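Side-chain contacts in guanine nucleotide exchange protein (Legionella pneumophila, PDB 1XSZ), which probably acts as a guanine nucleotide exchange factor for ADP-ribosylation factors, with a Sec7 domain whose active site is covered by a C-terminal capping domain: residues Tyr36-Pro40 / Asn41-Ala45; Ile142-Asn145 / Thr146-Asn150; Thr228-Asn231 / Ile232-Phe236. All coordinates share one frame; numbering follows the deposited sequence.

All three contacts are local, each made by one continuous run of chain, and they lie far apart: interactions 1 and 2 have centres about 38 Å apart, and interaction 3 is about 37 Å from interaction 2 and 44 Å from interaction 1. Interactions 1 and 2 belong to the Sec7 domain, interaction 3 to the capping domain. Interaction 2 is the buried one, the final turns of helix 131-149, where leucines pack and capping-domain residues lie against the same helix. The other two are partly buried starts of helical segments. At 36-45 a water joins serine to glutamate, whereas at 228-236 backbone and side-chain donors of one threonine converge on a single carbonyl.

Interaction 1. Residues Tyr36-Pro40 / Asn41-Ala45; sequences YKISP and NEEIA
Ser39 and Glu43 meet through one water at the start of helix 40-50. The water gives a hydrogen bond to Glu43 OE2 at 2.9 Å and takes one from Ser39 OG at 2.7 Å. The other carboxylate oxygen, OE1, is held by the backbone N of His4, so Glu43 is gripped at both oxygens. Its CG stands anti to the backbone N (chi1 -160°) and the chain bends at chi2, which carries OE2 back to 3.6 Å from CG2 of Ile38. This is the packed side: Ile38 and Glu43 both rest on Cys33, while Ile44 reaches Ile26 and Ile29 of helix 22-35. One helix ends and the next begins here: Lys37, with positive phi, closes helix 22-35 in a Schellman motif, and Ser39 takes the N-cap position of helix 40-50 without a side-chain capping bond. Backbone contact begins with a weak bond from Glu43 N to Ser39 O, then a sound one from Ile44 N to Pro40 O at 2.8 Å. The looser side belongs to Glu42, an exposed residue. Its chain also bends at chi2 and folds its carboxylate back beside Ser39, with OE1 lying 3.2 Å from Ser39 CB.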
ATOM      1  N   TYR A  36      31.344  -8.662  -3.810  1.00 32.87           N
ATOM      2  CA  TYR A  36      32.023  -8.920  -2.547  1.00 32.86           C
ATOM      3  C   TYR A  36      31.382 -10.006  -1.691  1.00 32.51           C
ATOM      4  O   TYR A  36      31.672 -10.117  -0.499  1.00 32.55           O
ATOM      5  CB  TYR A  36      32.150  -7.623  -1.744  1.00 34.22           C
ATOM      6  CG  TYR A  36      32.988  -6.577  -2.441  1.00 35.53           C
ATOM      7  CD1 TYR A  36      32.432  -5.739  -3.406  1.00 36.00           C
ATOM      8  CD2 TYR A  36      34.351  -6.459  -2.172  1.00 36.50           C
ATOM      9  CE1 TYR A  36      33.214  -4.806  -4.086  1.00 36.97           C
ATOM     10  CE2 TYR A  36      35.142  -5.533  -2.847  1.00 36.88           C
ATOM     11  CZ  TYR A  36      34.568  -4.710  -3.802  1.00 37.45           C
ATOM     12  OH  TYR A  36      35.349  -3.798  -4.474  1.00 39.23           O
ATOM     13  N   LYS A  37      30.519 -10.809  -2.306  1.00 31.99           N
ATOM     14  CA  LYS A  37      29.846 -11.903  -1.615  1.00 32.20           C
ATOM     15  C   LYS A  37      29.159 -11.442  -0.332  1.00 32.03           C
ATOM     16  O   LYS A  37      29.464 -11.924   0.761  1.00 32.55           O
ATOM     17  CB  LYS A  37      30.851 -13.012  -1.294  1.00 33.37           C
ATOM     18  CG  LYS A  37      31.685 -13.454  -2.490  1.00 35.50           C
ATOM     19  CD  LYS A  37      30.815 -13.957  -3.632  1.00 36.29           C
ATOM     20  CE  LYS A  37      31.661 -14.373  -4.826  1.00 37.67           C
ATOM     21  NZ  LYS A  37      32.614 -15.464  -4.477  1.00 38.15           N
ATOM     22  N   ILE A  38      28.227 -10.505  -0.479  1.00 30.76           N
ATOM     23  CA  ILE A  38      27.477  -9.958   0.646  1.00 30.16           C
ATOM     24  C   ILE A  38      26.008 -10.339   0.490  1.00 29.24           C
ATOM     25  O   ILE A  38      25.482 -10.337  -0.621  1.00 28.75           O
ATOM     26  CB  ILE A  38      27.560  -8.415   0.668  1.00 30.19           C
ATOM     27  CG1 ILE A  38      29.021  -7.965   0.671  1.00 30.93           C
ATOM     28  CG2 ILE A  38      26.831  -7.871   1.889  1.00 31.14           C
ATOM     29  CD1 ILE A  38      29.200  -6.492   0.370  1.00 31.05           C
ATOM     30  N   SER A  39      25.349 -10.676   1.596  1.00 28.92           N
ATOM     31  CA  SER A  39      23.929 -11.017   1.549  1.00 28.78           C
ATOM     32  C   SER A  39      23.220  -9.726   1.140  1.00 27.40           C
ATOM     33  O   SER A  39      23.211  -8.750   1.890  1.00 27.48           O
ATOM     34  CB  SER A  39      23.446 -11.482   2.923  1.00 30.39           C
ATOM     35  OG  SER A  39      23.702 -10.502   3.915  1.00 35.34           O
ATOM     36  N   PRO A  40      22.611  -9.708  -0.055  1.00 26.36           N
ATOM     37  CA  PRO A  40      21.909  -8.529  -0.572  1.00 25.01           C
ATOM     38  C   PRO A  40      20.694  -7.999   0.184  1.00 23.59           C
ATOM     39  O   PRO A  40      20.608  -6.799   0.448  1.00 23.64           O
ATOM     40  CB  PRO A  40      21.561  -8.940  -2.000  1.00 26.15           C
ATOM     41  CG  PRO A  40      21.316 -10.406  -1.858  1.00 26.39           C
ATOM     42  CD  PRO A  40      22.477 -10.841  -0.990  1.00 26.66           C
ATOM     43  N   ASN A  41      19.759  -8.873   0.534  1.00 22.20           N
ATOM     44  CA  ASN A  41      18.549  -8.423   1.217  1.00 22.03           C
ATOM     45  C   ASN A  41      18.794  -7.702   2.536  1.00 21.51           C
ATOM     46  O   ASN A  41      18.161  -6.683   2.814  1.00 20.59           O
ATOM     47  CB  ASN A  41      17.589  -9.596   1.423  1.00 24.08           C
ATOM     48  CG  ASN A  41      17.163 -10.226   0.110  1.00 26.14           C
ATOM     49  OD1 ASN A  41      17.067  -9.546  -0.914  1.00 28.67           O
ATOM     50  ND2 ASN A  41      16.894 -11.527   0.135  1.00 29.09           N
ATOM     51  N   GLU A  42      19.710  -8.212   3.350  1.00 21.15           N
ATOM     52  CA  GLU A  42      20.004  -7.564   4.618  1.00 20.84           C
ATOM     53  C   GLU A  42      20.738  -6.247   4.377  1.00 19.77           C
ATOM     54  O   GLU A  42      20.574  -5.284   5.129  1.00 19.38           O
ATOM     55  CB  GLU A  42      20.848  -8.485   5.509  1.00 23.98           C
ATOM     56  CG  GLU A  42      20.133  -9.773   5.909  1.00 28.55           C
ATOM     57  CD  GLU A  42      20.451 -10.947   4.996  1.00 31.58           C
ATOM     58  OE1 GLU A  42      20.445 -10.776   3.757  1.00 33.87           O
ATOM     59  OE2 GLU A  42      20.700 -12.053   5.522  1.00 35.21           O
ATOM     60  N   GLU A  43      21.534  -6.203   3.313  1.00 19.00           N
ATOM     61  CA  GLU A  43      22.289  -5.004   2.985  1.00 19.18           C
ATOM     62  C   GLU A  43      21.372  -3.886   2.483  1.00 17.75           C
ATOM     63  O   GLU A  43      21.571  -2.721   2.808  1.00 17.99           O
ATOM     64  CB  GLU A  43      23.359  -5.323   1.936  1.00 21.40           C
ATOM     65  CG  GLU A  43      24.473  -4.291   1.887  1.00 23.69           C
ATOM     66  CD  GLU A  43      25.290  -4.244   3.173  1.00 23.74           C
ATOM     67  OE1 GLU A  43      25.853  -3.174   3.477  1.00 25.94           O
ATOM     68  OE2 GLU A  43      25.377  -5.275   3.873  1.00 25.93           O
ATOM     69  N   ILE A  44      20.375  -4.240   1.677  1.00 17.41           N
ATOM     70  CA  ILE A  44      19.439  -3.237   1.182  1.00 16.42           C
ATOM     71  C   ILE A  44      18.685  -2.650   2.380  1.00 16.11           C
ATOM     72  O   ILE A  44      18.553  -1.434   2.509  1.00 15.70           O
ATOM     73  CB  ILE A  44      18.432  -3.855   0.190  1.00 15.48           C
ATOM     74  CG1 ILE A  44      19.164  -4.309  -1.077  1.00 16.39           C
ATOM     75  CG2 ILE A  44      17.335  -2.846  -0.142  1.00 16.78           C
ATOM     76  CD1 ILE A  44      18.304  -5.134  -2.015  1.00 16.89           C
ATOM     77  N   ALA A  45      18.209  -3.521   3.263  1.00 15.22           N
ATOM     78  CA  ALA A  45      17.479  -3.075   4.445  1.00 15.39           C
ATOM     79  C   ALA A  45      18.342  -2.168   5.316  1.00 15.39           C
ATOM     80  O   ALA A  45      17.875  -1.138   5.800  1.00 16.41           O
ATOM     81  CB  ALA A  45      17.001  -4.280   5.251  1.00 16.40           C
TER
HETATM   82  O   HOH W   1      24.513  -7.976   4.328  1.00 34.60           O

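Interaction 2. Residues Ile142-Asn145 / Thr146-Asn150; sequences IMLN and TDLHN
Leu144 and Leu148, one turn apart, cross obliquely on one flank of the helix. CD1 of Leu144 lies 3.7 Å from CG of Leu148, and CG of Leu144 comes about as near to Leu148 CD1, so each branch point faces a methyl of its partner. The torsions arrange this: Leu144 sends CG anti to its backbone N (chi1 -175°), whereas Leu148 sets CG beside the N (chi1 -60°), and the two branches converge. Both lean on helix 179-191, Leu144 against Ile189 and Leu148 against Tyr186 and Lys190.

Asn145 and His149 make the second pair, crossing at about a right angle, with amide and imidazole planes 59° apart. Asn145 O lies 3.3 Å from His149 CD2, at an oblique position to the ring, while NE2 is anchored by the carbonyl O of Ile189, a bond that fixes the ring's rotation.

The frame beneath is the C-terminal end of helix 131-149 in the Sec7 domain, with i to i+4 bonds such as Leu148 N to Leu144 O at 2.8 Å. Trp288 and Phe257 of the capping domain lie against this helix, Trp288 touching Asn145, Thr146 and His149.

On that flank Thr146 OG1 donates to a water at 2.8 Å. The same water donates to Ile142 O, likewise at 2.8 Å, which bridges the hydroxyl to a carbonyl whose bond from Thr146 N is weak. Asp147 OD1 is held by Met159 N.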
ATOM      1  N   ILE A 142      -4.847  -0.176  15.440  1.00 11.80           N
ATOM      2  CA  ILE A 142      -4.865   0.855  14.407  1.00 11.14           C
ATOM      3  C   ILE A 142      -6.308   1.350  14.218  1.00 11.93           C
ATOM      4  O   ILE A 142      -6.544   2.551  14.109  1.00 11.51           O
ATOM      5  CB  ILE A 142      -4.270   0.313  13.090  1.00 10.50           C
ATOM      6  CG1 ILE A 142      -2.756   0.146  13.268  1.00 11.94           C
ATOM      7  CG2 ILE A 142      -4.575   1.262  11.926  1.00 11.32           C
ATOM      8  CD1 ILE A 142      -2.084  -0.636  12.166  1.00 12.44           C
ATOM      9  N   MET A 143      -7.279   0.438  14.197  1.00 12.22           N
ATOM     10  CA  MET A 143      -8.669   0.870  14.062  1.00 12.49           C
ATOM     11  C   MET A 143      -9.092   1.667  15.292  1.00 12.23           C
ATOM     12  O   MET A 143      -9.803   2.669  15.181  1.00 12.55           O
ATOM     13  CB  MET A 143      -9.625  -0.322  13.911  1.00 12.63           C
ATOM     14  CG  MET A 143      -9.568  -1.029  12.569  1.00 11.73           C
ATOM     15  SD  MET A 143     -10.960  -2.165  12.299  1.00 14.20           S
ATOM     16  CE  MET A 143     -10.624  -3.412  13.517  1.00 14.31           C
ATOM     17  N   LEU A 144      -8.675   1.210  16.468  1.00 12.08           N
ATOM     18  CA  LEU A 144      -9.034   1.887  17.706  1.00 11.42           C
ATOM     19  C   LEU A 144      -8.473   3.312  17.744  1.00 11.33           C
ATOM     20  O   LEU A 144      -9.110   4.224  18.274  1.00 12.04           O
ATOM     21  CB  LEU A 144      -8.536   1.072  18.909  1.00 12.40           C
ATOM     22  CG  LEU A 144      -8.924   1.583  20.294  1.00 12.12           C
ATOM     23  CD1 LEU A 144     -10.443   1.669  20.413  1.00 15.26           C
ATOM     24  CD2 LEU A 144      -8.369   0.633  21.346  1.00 13.33           C
ATOM     25  N   ASN A 145      -7.281   3.499  17.185  1.00 11.81           N
ATOM     26  CA  ASN A 145      -6.676   4.829  17.136  1.00 11.38           C
ATOM     27  C   ASN A 145      -7.609   5.792  16.382  1.00 11.49           C
ATOM     28  O   ASN A 145      -7.851   6.909  16.829  1.00 12.84           O
ATOM     29  CB  ASN A 145      -5.304   4.740  16.461  1.00 12.43           C
ATOM     30  CG  ASN A 145      -4.639   6.088  16.294  1.00 12.11           C
ATOM     31  OD1 ASN A 145      -4.530   6.607  15.172  1.00 15.57           O
ATOM     32  ND2 ASN A 145      -4.191   6.666  17.396  1.00 10.96           N
ATOM     33  N   THR A 146      -8.139   5.355  15.242  1.00 11.10           N
ATOM     34  CA  THR A 146      -9.058   6.205  14.486  1.00 11.95           C
ATOM     35  C   THR A 146     -10.363   6.381  15.261  1.00 11.95           C
ATOM     36  O   THR A 146     -10.899   7.483  15.366  1.00 13.77           O
ATOM     37  CB  THR A 146      -9.388   5.586  13.120  1.00 12.05           C
ATOM     38  OG1 THR A 146      -8.236   5.650  12.279  1.00 13.31           O
ATOM     39  CG2 THR A 146     -10.547   6.333  12.454  1.00 14.03           C
ATOM     40  N   ASP A 147     -10.862   5.284  15.813  1.00 12.44           N
ATOM     41  CA  ASP A 147     -12.109   5.321  16.556  1.00 12.84           C
ATOM     42  C   ASP A 147     -12.079   6.321  17.711  1.00 13.16           C
ATOM     43  O   ASP A 147     -13.026   7.088  17.906  1.00 14.55           O
ATOM     44  CB  ASP A 147     -12.423   3.914  17.067  1.00 12.62           C
ATOM     45  CG  ASP A 147     -13.822   3.788  17.611  1.00 14.69           C
ATOM     46  OD1 ASP A 147     -14.000   3.878  18.839  1.00 14.54           O
ATOM     47  OD2 ASP A 147     -14.748   3.596  16.793  1.00 14.48           O
ATOM     48  N   LEU A 148     -10.981   6.333  18.461  1.00 13.41           N
ATOM     49  CA  LEU A 148     -10.860   7.215  19.611  1.00 13.46           C
ATOM     50  C   LEU A 148     -10.459   8.648  19.310  1.00 14.14           C
ATOM     51  O   LEU A 148     -10.838   9.566  20.039  1.00 14.80           O
ATOM     52  CB  LEU A 148      -9.860   6.624  20.614  1.00 12.66           C
ATOM     53  CG  LEU A 148     -10.213   5.245  21.179  1.00 12.80           C
ATOM     54  CD1 LEU A 148      -9.186   4.837  22.237  1.00 15.92           C
ATOM     55  CD2 LEU A 148     -11.616   5.290  21.784  1.00 15.77           C
ATOM     56  N   HIS A 149      -9.713   8.852  18.232  1.00 13.36           N
ATOM     57  CA  HIS A 149      -9.220  10.189  17.927  1.00 14.65           C
ATOM     58  C   HIS A 149      -9.847  10.956  16.769  1.00 15.70           C
ATOM     59  O   HIS A 149      -9.521  12.122  16.551  1.00 17.13           O
ATOM     60  CB  HIS A 149      -7.701  10.112  17.799  1.00 14.29           C
ATOM     61  CG  HIS A 149      -7.045   9.595  19.040  1.00 13.60           C
ATOM     62  ND1 HIS A 149      -7.196  10.216  20.262  1.00 15.74           N
ATOM     63  CD2 HIS A 149      -6.300   8.488  19.269  1.00 13.63           C
ATOM     64  CE1 HIS A 149      -6.574   9.511  21.191  1.00 16.69           C
ATOM     65  NE2 HIS A 149      -6.022   8.458  20.615  1.00 15.14           N
ATOM     66  N   ASN A 150     -10.751  10.304  16.046  1.00 16.64           N
ATOM     67  CA  ASN A 150     -11.469  10.935  14.939  1.00 17.87           C
ATOM     68  C   ASN A 150     -12.604  11.741  15.583  1.00 18.17           C
ATOM     69  O   ASN A 150     -13.512  11.173  16.183  1.00 18.57           O
ATOM     70  CB  ASN A 150     -12.043   9.856  14.020  1.00 18.01           C
ATOM     71  CG  ASN A 150     -12.771  10.427  12.816  1.00 21.25           C
ATOM     72  OD1 ASN A 150     -13.233  11.565  12.835  1.00 22.87           O
ATOM     73  ND2 ASN A 150     -12.888   9.623  11.766  1.00 23.80           N
TER
HETATM   74  O   HOH W   2      -5.628   4.953  12.990  1.00 13.11           O

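Interaction 3. Residues Thr228-Asn231 / Ile232-Phe236; sequences TDVN and INTVF
The backbone leaves an extended Asn231 and turns at once into the short 3-10 segment 232-234, where Thr234 N bonds to Asn231 O at 3.0 Å. That N-H approaches from above the carbonyl plane. The hydroxyl of Thr234 comes to the same oxygen from another direction: OG1 donates to Asn231 O at 2.7 Å, nearly in line with the C=O bond. It can do so because OG1 sits between the backbone N and the carbonyl carbon (chi1 58°), on the side of the residue that looks back at Asn231. CG1 of Val230 lies 3.4 Å from the same OG1, the two side chains crossing at about a right angle.

The amides of Asn231 and Asn233 lie too close in the model, and their mutual orientation is doubtful. A bond from Asn233 N to Asn231 OD1 fits the geometry, but the position of that oxygen is less sure. Ile232 packs into the capping domain against Phe224 of helix 216-224, Val243 and Thr245 of strand 243-248, and Ile239, while Val230 and Val235 also touch Phe224.

With two donors from one threonine converging on it, Asn231 O is tied to both the backbone and the side chain of Thr234; this double grip would restrict rotation of the threonine hydroxyl and pin the first turn to the extended residue before it.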
ATOM      1  N   THR A 228     -20.315 -11.363 -10.991  1.00 29.19           N
ATOM      2  CA  THR A 228     -19.903 -12.728 -11.282  1.00 29.49           C
ATOM      3  C   THR A 228     -20.094 -13.016 -12.770  1.00 28.33           C
ATOM      4  O   THR A 228     -21.151 -12.734 -13.334  1.00 28.61           O
ATOM      5  CB  THR A 228     -20.734 -13.752 -10.476  1.00 30.45           C
ATOM      6  OG1 THR A 228     -20.668 -13.436  -9.080  1.00 31.89           O
ATOM      7  CG2 THR A 228     -20.193 -15.159 -10.691  1.00 32.85           C
ATOM      8  N   ASP A 229     -19.064 -13.569 -13.401  1.00 28.02           N
ATOM      9  CA  ASP A 229     -19.113 -13.911 -14.820  1.00 28.50           C
ATOM     10  C   ASP A 229     -19.389 -12.723 -15.736  1.00 28.59           C
ATOM     11  O   ASP A 229     -20.150 -12.831 -16.698  1.00 27.54           O
ATOM     12  CB  ASP A 229     -20.168 -14.994 -15.063  1.00 31.64           C
ATOM     13  CG  ASP A 229     -19.918 -16.241 -14.245  1.00 35.00           C
ATOM     14  OD1 ASP A 229     -18.782 -16.761 -14.288  1.00 37.40           O
ATOM     15  OD2 ASP A 229     -20.857 -16.703 -13.562  1.00 37.35           O
ATOM     16  N   VAL A 230     -18.768 -11.588 -15.435  1.00 27.16           N
ATOM     17  CA  VAL A 230     -18.936 -10.388 -16.246  1.00 25.62           C
ATOM     18  C   VAL A 230     -17.580 -10.006 -16.829  1.00 24.52           C
ATOM     19  O   VAL A 230     -16.585  -9.940 -16.105  1.00 24.42           O
ATOM     20  CB  VAL A 230     -19.475  -9.208 -15.402  1.00 25.35           C
ATOM     21  CG1 VAL A 230     -19.546  -7.947 -16.249  1.00 24.85           C
ATOM     22  CG2 VAL A 230     -20.852  -9.550 -14.851  1.00 26.05           C
ATOM     23  N   ASN A 231     -17.537  -9.767 -18.136  1.00 23.77           N
ATOM     24  CA  ASN A 231     -16.289  -9.393 -18.788  1.00 23.29           C
ATOM     25  C   ASN A 231     -15.963  -7.942 -18.461  1.00 21.48           C
ATOM     26  O   ASN A 231     -16.821  -7.060 -18.535  1.00 20.33           O
ATOM     27  CB  ASN A 231     -16.391  -9.570 -20.305  1.00 24.36           C
ATOM     28  CG  ASN A 231     -15.035  -9.510 -20.990  1.00 26.41           C
ATOM     29  OD1 ASN A 231     -14.269  -8.562 -20.803  1.00 26.35           O
ATOM     30  ND2 ASN A 231     -14.733 -10.526 -21.790  1.00 28.18           N
ATOM     31  N   ILE A 232     -14.709  -7.708 -18.099  1.00 21.08           N
ATOM     32  CA  ILE A 232     -14.242  -6.383 -17.740  1.00 21.89           C
ATOM     33  C   ILE A 232     -14.390  -5.366 -18.879  1.00 21.94           C
ATOM     34  O   ILE A 232     -14.415  -4.159 -18.635  1.00 21.40           O
ATOM     35  CB  ILE A 232     -12.764  -6.450 -17.281  1.00 22.13           C
ATOM     36  CG1 ILE A 232     -12.327  -5.099 -16.713  1.00 22.62           C
ATOM     37  CG2 ILE A 232     -11.881  -6.890 -18.433  1.00 23.93           C
ATOM     38  CD1 ILE A 232     -13.082  -4.701 -15.464  1.00 22.54           C
ATOM     39  N   ASN A 233     -14.500  -5.840 -20.117  1.00 22.87           N
ATOM     40  CA  ASN A 233     -14.644  -4.909 -21.231  1.00 24.24           C
ATOM     41  C   ASN A 233     -15.995  -4.194 -21.214  1.00 24.47           C
ATOM     42  O   ASN A 233     -16.223  -3.271 -21.997  1.00 24.77           O
ATOM     43  CB  ASN A 233     -14.434  -5.611 -22.580  1.00 26.63           C
ATOM     44  CG  ASN A 233     -15.367  -6.777 -22.783  1.00 27.66           C
ATOM     45  OD1 ASN A 233     -16.542  -6.713 -22.433  1.00 29.67           O
ATOM     46  ND2 ASN A 233     -14.849  -7.851 -23.371  1.00 32.73           N
ATOM     47  N   THR A 234     -16.893  -4.618 -20.328  1.00 24.05           N
ATOM     48  CA  THR A 234     -18.190  -3.964 -20.213  1.00 23.56           C
ATOM     49  C   THR A 234     -17.981  -2.686 -19.404  1.00 22.73           C
ATOM     50  O   THR A 234     -18.790  -1.761 -19.455  1.00 23.63           O
ATOM     51  CB  THR A 234     -19.233  -4.858 -19.498  1.00 24.11           C
ATOM     52  OG1 THR A 234     -18.759  -5.213 -18.194  1.00 23.90           O
ATOM     53  CG2 THR A 234     -19.494  -6.120 -20.304  1.00 25.43           C
ATOM     54  N   VAL A 235     -16.880  -2.649 -18.657  1.00 21.43           N
ATOM     55  CA  VAL A 235     -16.537  -1.484 -17.851  1.00 21.05           C
ATOM     56  C   VAL A 235     -15.584  -0.610 -18.665  1.00 20.45           C
ATOM     57  O   VAL A 235     -15.721   0.617 -18.696  1.00 21.41           O
ATOM     58  CB  VAL A 235     -15.831  -1.893 -16.533  1.00 20.08           C
ATOM     59  CG1 VAL A 235     -15.461  -0.650 -15.736  1.00 20.84           C
ATOM     60  CG2 VAL A 235     -16.733  -2.803 -15.708  1.00 20.65           C
ATOM     61  N   PHE A 236     -14.625  -1.257 -19.321  1.00 21.27           N
ATOM     62  CA  PHE A 236     -13.630  -0.568 -20.142  1.00 21.90           C
ATOM     63  C   PHE A 236     -13.673  -1.067 -21.585  1.00 23.92           C
ATOM     64  O   PHE A 236     -12.911  -1.952 -21.965  1.00 24.15           O
ATOM     65  CB  PHE A 236     -12.224  -0.802 -19.585  1.00 20.70           C
ATOM     66  CG  PHE A 236     -12.055  -0.374 -18.158  1.00 19.02           C
ATOM     67  CD1 PHE A 236     -11.935  -1.320 -17.144  1.00 18.68           C
ATOM     68  CD2 PHE A 236     -12.021   0.976 -17.824  1.00 17.75           C
ATOM     69  CE1 PHE A 236     -11.781  -0.924 -15.816  1.00 19.20           C
ATOM     70  CE2 PHE A 236     -11.869   1.379 -16.502  1.00 17.78           C
ATOM     71  CZ  PHE A 236     -11.749   0.427 -15.496  1.00 18.67           C
TER